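Local coordinates for protein hydrolase, NUDIX family (Clostridium perfringens ATCC 13124, PDB 3F6A) that probably hydrolyses nucleoside diphosphates linked to other groups, as Nudix hydrolases do, although its own substrate is not established, at residues A[18-23]-A[31-36]; A[105-110]-A[122-127]. All coordinates share one frame; numbering follows the deposited sequence.

From the N terminus, strand 18-23 follows strand 7-15 and then turns back through a short connection to 31-36; interaction 1 closes this seven-residue loop. Interaction 2 comes much later, where the chain leaving strand 98-106 meets strand 122-125 and closes a loop of eleven residues. The two loops lie in series, neither nesting nor crossing. They meet in the sheet, because strand 18-23 also runs antiparallel to 122-125, with probable hydrogen bonds from Y125 N to V19 O and from K123 N to L21 O. Interaction 1 joins the two strands of the hairpin, whose second strand leads on to helix 43-55, while interaction 2 packs the chain that leaves strand 98-106 against W124 of strand 122-125.

Interaction 1 (A[18-23]-A[31-36]); sequences KVLLHL and LPLGGH
H22 and L31 form the antiparallel hydrogen-bonded pair that joins strand 18-23 to the start of the 31-36 segment. H22 N donates to L31 O at 2.7 Å, in the carbonyl plane, and L31 N returns a bond to H22 O at 2.9 Å. L31 O takes a second donor, the imidazole ND1 of H22, 3.1 Å away. This third bond is more bent, with an N-H...O angle of 148°, and its donor stands 52° out of the L31 carbonyl plane. One carbonyl oxygen is thus gripped by the backbone and side-chain nitrogens of the same residue, which restrains the rotation of the ring. H22 CG sits between its backbone N and carbonyl carbon (chi1 76°), a torsion that brings ND1 within bonding distance of L31 O.

L33 covers one face of that imidazole: its CD2 lies 3.8 Å from the ring centroid in a CH-pi contact. The other methyl, L33 CD1, meets L20 CD2 at 4.1 Å, so the leucine spans two side chains of the facing strand. L21 packs differently, laying CD2 alongside P32, 3.6 Å from the proline N.

The 31-36 segment changes partners quickly, for L33 makes backbone hydrogen bonds with V11 of strand 7-15. Strand 18-23 is bonded to that same strand through L20 and I13. Beyond L33, G34 N donates to the carboxylate oxygen OE1 of E54 and H36 O accepts from NH1 of R49, two residues of helix 43-55. The sequence from G35 to just beyond that helix fits the Nudix box; strand 30-36, with G34 and G35 near its end, runs on to helix 43-55, an arrangement characteristic of the Nudix fold.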
loop_
_atom_site.group_PDB
_atom_site.type_symbol
_atom_site.label_atom_id
_atom_site.label_comp_id
_atom_site.label_asym_id
_atom_site.label_seq_id
_atom_site.Cartn_x
_atom_site.Cartn_y
_atom_site.Cartn_z
ATOM N N LYS A 18 3.377 -24.926 -0.381
ATOM C CA LYS A 18 1.943 -24.742 -0.166
ATOM C C LYS A 18 1.621 -23.403 0.506
ATOM O O LYS A 18 2.478 -22.796 1.146
ATOM C CB LYS A 18 1.377 -25.904 0.668
ATOM C CG LYS A 18 1.681 -27.279 0.081
ATOM C CD LYS A 18 0.785 -28.361 0.660
ATOM C CE LYS A 18 1.106 -29.715 0.029
ATOM N NZ LYS A 18 0.127 -30.776 0.410
ATOM N N VAL A 19 0.380 -22.951 0.351
ATOM C CA VAL A 19 -0.057 -21.686 0.936
ATOM C C VAL A 19 -1.229 -21.946 1.878
ATOM O O VAL A 19 -2.058 -22.811 1.617
ATOM C CB VAL A 19 -0.475 -20.683 -0.168
ATOM C CG1 VAL A 19 -1.567 -21.290 -1.029
ATOM C CG2 VAL A 19 -0.932 -19.378 0.459
ATOM N N LEU A 20 -1.294 -21.178 2.961
ATOM C CA LEU A 20 -2.325 -21.338 3.986
ATOM C C LEU A 20 -3.559 -20.449 3.890
ATOM O O LEU A 20 -3.460 -19.254 3.634
ATOM C CB LEU A 20 -1.693 -21.132 5.368
ATOM C CG LEU A 20 -2.633 -21.053 6.573
ATOM C CD1 LEU A 20 -3.263 -22.424 6.817
ATOM C CD2 LEU A 20 -1.850 -20.594 7.798
ATOM N N LEU A 21 -4.725 -21.049 4.119
ATOM C CA LEU A 21 -5.999 -20.326 4.111
ATOM C C LEU A 21 -6.822 -20.878 5.270
ATOM O O LEU A 21 -6.553 -21.976 5.747
ATOM C CB LEU A 21 -6.765 -20.568 2.803
ATOM C CG LEU A 21 -6.139 -20.148 1.471
ATOM C CD1 LEU A 21 -7.003 -20.659 0.326
ATOM C CD2 LEU A 21 -6.010 -18.632 1.402
ATOM N N HIS A 22 -7.814 -20.128 5.733
ATOM C CA HIS A 22 -8.663 -20.634 6.801
ATOM C C HIS A 22 -10.118 -20.284 6.520
ATOM O O HIS A 22 -10.401 -19.298 5.843
ATOM C CB HIS A 22 -8.189 -20.123 8.179
ATOM C CG HIS A 22 -8.530 -18.693 8.482
ATOM N ND1 HIS A 22 -8.799 -17.756 7.508
ATOM C CD2 HIS A 22 -8.589 -18.031 9.663
ATOM C CE1 HIS A 22 -9.009 -16.580 8.074
ATOM N NE2 HIS A 22 -8.887 -16.720 9.380
ATOM N N LEU A 23 -11.036 -21.118 7.004
ATOM C CA LEU A 23 -12.466 -20.900 6.791
ATOM C C LEU A 23 -12.949 -19.763 7.690
ATOM O O LEU A 23 -12.985 -19.891 8.911
ATOM C CB LEU A 23 -13.254 -22.184 7.101
ATOM C CG LEU A 23 -14.581 -22.387 6.354
ATOM C CD1 LEU A 23 -15.264 -23.641 6.875
ATOM C CD2 LEU A 23 -15.482 -21.187 6.532
ATOM N N LEU A 31 -10.249 -18.126 3.197
ATOM C CA LEU A 31 -9.599 -16.824 3.063
ATOM C C LEU A 31 -8.218 -16.818 3.709
ATOM O O LEU A 31 -7.900 -17.677 4.542
ATOM C CB LEU A 31 -10.446 -15.735 3.725
ATOM C CG LEU A 31 -11.846 -15.441 3.182
ATOM C CD1 LEU A 31 -12.532 -14.446 4.107
ATOM C CD2 LEU A 31 -11.758 -14.896 1.756
ATOM N N PRO A 32 -7.369 -15.860 3.317
ATOM C CA PRO A 32 -6.039 -15.806 3.919
ATOM C C PRO A 32 -6.229 -15.249 5.315
ATOM O O PRO A 32 -7.310 -14.754 5.639
ATOM C CB PRO A 32 -5.294 -14.836 3.014
ATOM C CG PRO A 32 -6.380 -13.895 2.572
ATOM C CD PRO A 32 -7.510 -14.852 2.254
ATOM N N LEU A 33 -5.201 -15.342 6.148
ATOM C CA LEU A 33 -5.293 -14.800 7.492
ATOM C C LEU A 33 -5.345 -13.279 7.355
ATOM O O LEU A 33 -4.948 -12.730 6.326
ATOM C CB LEU A 33 -4.064 -15.202 8.317
ATOM C CG LEU A 33 -3.714 -16.693 8.342
ATOM C CD1 LEU A 33 -2.681 -16.966 9.446
ATOM C CD2 LEU A 33 -4.977 -17.500 8.586
ATOM N N GLY A 34 -5.828 -12.600 8.390
ATOM C CA GLY A 34 -5.911 -11.152 8.333
ATOM C C GLY A 34 -6.903 -10.573 9.322
ATOM O O GLY A 34 -7.464 -11.296 10.146
ATOM N N GLY A 35 -7.126 -9.266 9.239
ATOM C CA GLY A 35 -8.051 -8.616 10.151
ATOM C C GLY A 35 -7.760 -7.132 10.241
ATOM O O GLY A 35 -6.919 -6.616 9.506
ATOM N N HIS A 36 -8.446 -6.452 11.151
ATOM C CA HIS A 36 -8.265 -5.019 11.332
ATOM C C HIS A 36 -6.878 -4.660 11.839
ATOM O O HIS A 36 -6.172 -5.487 12.427
ATOM C CB HIS A 36 -9.322 -4.464 12.295
ATOM C CG HIS A 36 -9.049 -4.753 13.742
ATOM N ND1 HIS A 36 -8.747 -6.014 14.212
ATOM C CD2 HIS A 36 -9.092 -3.947 14.831
ATOM C CE1 HIS A 36 -8.622 -5.973 15.526
ATOM N NE2 HIS A 36 -8.826 -4.731 15.927
#

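Interaction 2 (A[105-110]-A[122-127]); sequences ATTTSF and LKWYSK
The nearest CA atoms, those of F110 and W124, are 7.5 Å apart, and the two segments do not pair as strands. In this Nudix fold the chain leaves strand 98-106, loops past T108, and comes up beside strand 122-125, so the contact is made by side chains and one carbonyl. W124 is central to it. Its indole NE1 donates to F110 O at 2.9 Å, meeting that oxygen in the carbonyl plane on a lone pair, although the acceptor is tilted 23° from the indole plane.

The same phenylalanine turns its ring edge onto the indole face in a T-shaped stack, with the planes at 70° and the ring centroids, F110 to the five-membered ring of W124, 4.6 Å apart. F110 CB also lies over that ring. The tryptophan is therefore held both at its N-H and over one face.

C15 of strand 7-15 and L20 of strand 18-23 also touch W124. T107 closes the far edge of the indole; its OG1, anti to the backbone N (chi1 -162°), bonds to N58 O, while its CG2 methyl rests 3.7 Å from W124 CH2.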
loop_
_atom_site.group_PDB
_atom_site.type_symbol
_atom_site.label_atom_id
_atom_site.label_comp_id
_atom_site.label_asym_id
_atom_site.label_seq_id
_atom_site.Cartn_x
_atom_site.Cartn_y
_atom_site.Cartn_z
ATOM N N ALA A 105 4.017 -13.874 2.631
ATOM C CA ALA A 105 5.048 -14.216 3.604
ATOM C C ALA A 105 5.361 -15.705 3.603
ATOM O O ALA A 105 4.706 -16.491 2.929
ATOM C CB ALA A 105 4.600 -13.795 4.994
ATOM N N THR A 106 6.370 -16.078 4.380
ATOM C CA THR A 106 6.780 -17.468 4.500
ATOM C C THR A 106 6.761 -17.870 5.973
ATOM O O THR A 106 6.783 -17.013 6.855
ATOM C CB THR A 106 8.211 -17.667 3.967
ATOM O OG1 THR A 106 9.110 -16.831 4.706
ATOM C CG2 THR A 106 8.290 -17.307 2.485
ATOM N N THR A 107 6.708 -19.176 6.225
ATOM C CA THR A 107 6.736 -19.717 7.583
ATOM C C THR A 107 7.457 -21.069 7.501
ATOM O O THR A 107 7.556 -21.659 6.426
ATOM C CB THR A 107 5.314 -19.880 8.173
ATOM O OG1 THR A 107 5.401 -19.997 9.600
ATOM C CG2 THR A 107 4.623 -21.097 7.605
ATOM N N THR A 108 7.956 -21.558 8.632
ATOM C CA THR A 108 8.714 -22.807 8.656
ATOM C C THR A 108 7.990 -24.158 8.700
ATOM O O THR A 108 8.475 -25.126 8.115
ATOM C CB THR A 108 9.729 -22.782 9.806
ATOM O OG1 THR A 108 9.035 -22.608 11.044
ATOM C CG2 THR A 108 10.711 -21.639 9.618
ATOM N N SER A 109 6.847 -24.242 9.371
ATOM C CA SER A 109 6.138 -25.520 9.449
ATOM C C SER A 109 4.651 -25.436 9.133
ATOM O O SER A 109 4.037 -24.379 9.253
ATOM C CB SER A 109 6.314 -26.136 10.837
ATOM O OG SER A 109 5.740 -25.305 11.825
ATOM N N PHE A 110 4.082 -26.569 8.739
ATOM C CA PHE A 110 2.667 -26.652 8.400
ATOM C C PHE A 110 1.812 -26.685 9.651
ATOM O O PHE A 110 0.609 -26.452 9.589
ATOM C CB PHE A 110 2.375 -27.922 7.598
ATOM C CG PHE A 110 2.941 -27.917 6.213
ATOM C CD1 PHE A 110 2.617 -26.902 5.321
ATOM C CD2 PHE A 110 3.758 -28.958 5.779
ATOM C CE1 PHE A 110 3.095 -26.926 4.013
ATOM C CE2 PHE A 110 4.239 -28.991 4.473
ATOM C CZ PHE A 110 3.904 -27.971 3.589
ATOM N N LEU A 122 -7.963 -24.719 9.122
ATOM C CA LEU A 122 -6.870 -24.169 8.335
ATOM C C LEU A 122 -6.350 -25.248 7.397
ATOM O O LEU A 122 -6.110 -26.378 7.817
ATOM C CB LEU A 122 -5.735 -23.691 9.250
ATOM C CG LEU A 122 -5.939 -22.417 10.085
ATOM C CD1 LEU A 122 -7.054 -22.611 11.088
ATOM C CD2 LEU A 122 -4.646 -22.081 10.798
ATOM N N LYS A 123 -6.175 -24.901 6.127
ATOM C CA LYS A 123 -5.694 -25.866 5.155
ATOM C C LYS A 123 -4.577 -25.317 4.284
ATOM O O LYS A 123 -4.548 -24.131 3.971
ATOM C CB LYS A 123 -6.854 -26.330 4.270
ATOM C CG LYS A 123 -8.008 -26.961 5.052
ATOM C CD LYS A 123 -9.014 -27.624 4.124
ATOM C CE LYS A 123 -8.371 -28.748 3.326
ATOM N NZ LYS A 123 -9.329 -29.393 2.376
ATOM N N TRP A 124 -3.649 -26.189 3.902
ATOM C CA TRP A 124 -2.544 -25.785 3.041
ATOM C C TRP A 124 -2.863 -26.247 1.627
ATOM O O TRP A 124 -3.345 -27.363 1.423
ATOM C CB TRP A 124 -1.229 -26.405 3.512
ATOM C CG TRP A 124 -0.756 -25.878 4.840
ATOM C CD1 TRP A 124 -1.031 -26.390 6.077
ATOM C CD2 TRP A 124 0.083 -24.741 5.053
ATOM N NE1 TRP A 124 -0.409 -25.641 7.049
ATOM C CE2 TRP A 124 0.281 -24.622 6.448
ATOM C CE3 TRP A 124 0.691 -23.808 4.200
ATOM C CZ2 TRP A 124 1.065 -23.608 7.009
ATOM C CZ3 TRP A 124 1.470 -22.803 4.758
ATOM C CH2 TRP A 124 1.650 -22.711 6.150
ATOM N N TYR A 125 -2.595 -25.387 0.650
ATOM C CA TYR A 125 -2.890 -25.707 -0.741
ATOM C C TYR A 125 -1.686 -25.659 -1.665
ATOM O O TYR A 125 -0.863 -24.742 -1.600
ATOM C CB TYR A 125 -3.947 -24.744 -1.282
ATOM C CG TYR A 125 -5.269 -24.797 -0.563
ATOM C CD1 TYR A 125 -6.357 -25.470 -1.116
ATOM C CD2 TYR A 125 -5.439 -24.161 0.668
ATOM C CE1 TYR A 125 -7.580 -25.509 -0.464
ATOM C CE2 TYR A 125 -6.650 -24.196 1.327
ATOM C CZ TYR A 125 -7.719 -24.867 0.758
ATOM O OH TYR A 125 -8.926 -24.896 1.412
ATOM N N SER A 126 -1.601 -26.657 -2.534
ATOM C CA SER A 126 -0.530 -26.742 -3.515
ATOM C C SER A 126 -1.002 -25.930 -4.713
ATOM O O SER A 126 -2.187 -25.608 -4.820
ATOM C CB SER A 126 -0.329 -28.190 -3.950
ATOM O OG SER A 126 -1.508 -28.675 -4.573
ATOM N N LYS A 127 -0.088 -25.596 -5.616
ATOM C CA LYS A 127 -0.485 -24.834 -6.791
ATOM C C LYS A 127 -1.505 -25.676 -7.554
ATOM O O LYS A 127 -2.358 -25.144 -8.262
ATOM C CB LYS A 127 0.732 -24.516 -7.672
ATOM C CG LYS A 127 0.393 -23.739 -8.938
ATOM C CD LYS A 127 1.313 -22.538 -9.165
ATOM C CE LYS A 127 2.769 -22.934 -9.378
ATOM N NZ LYS A 127 3.456 -23.357 -8.123
#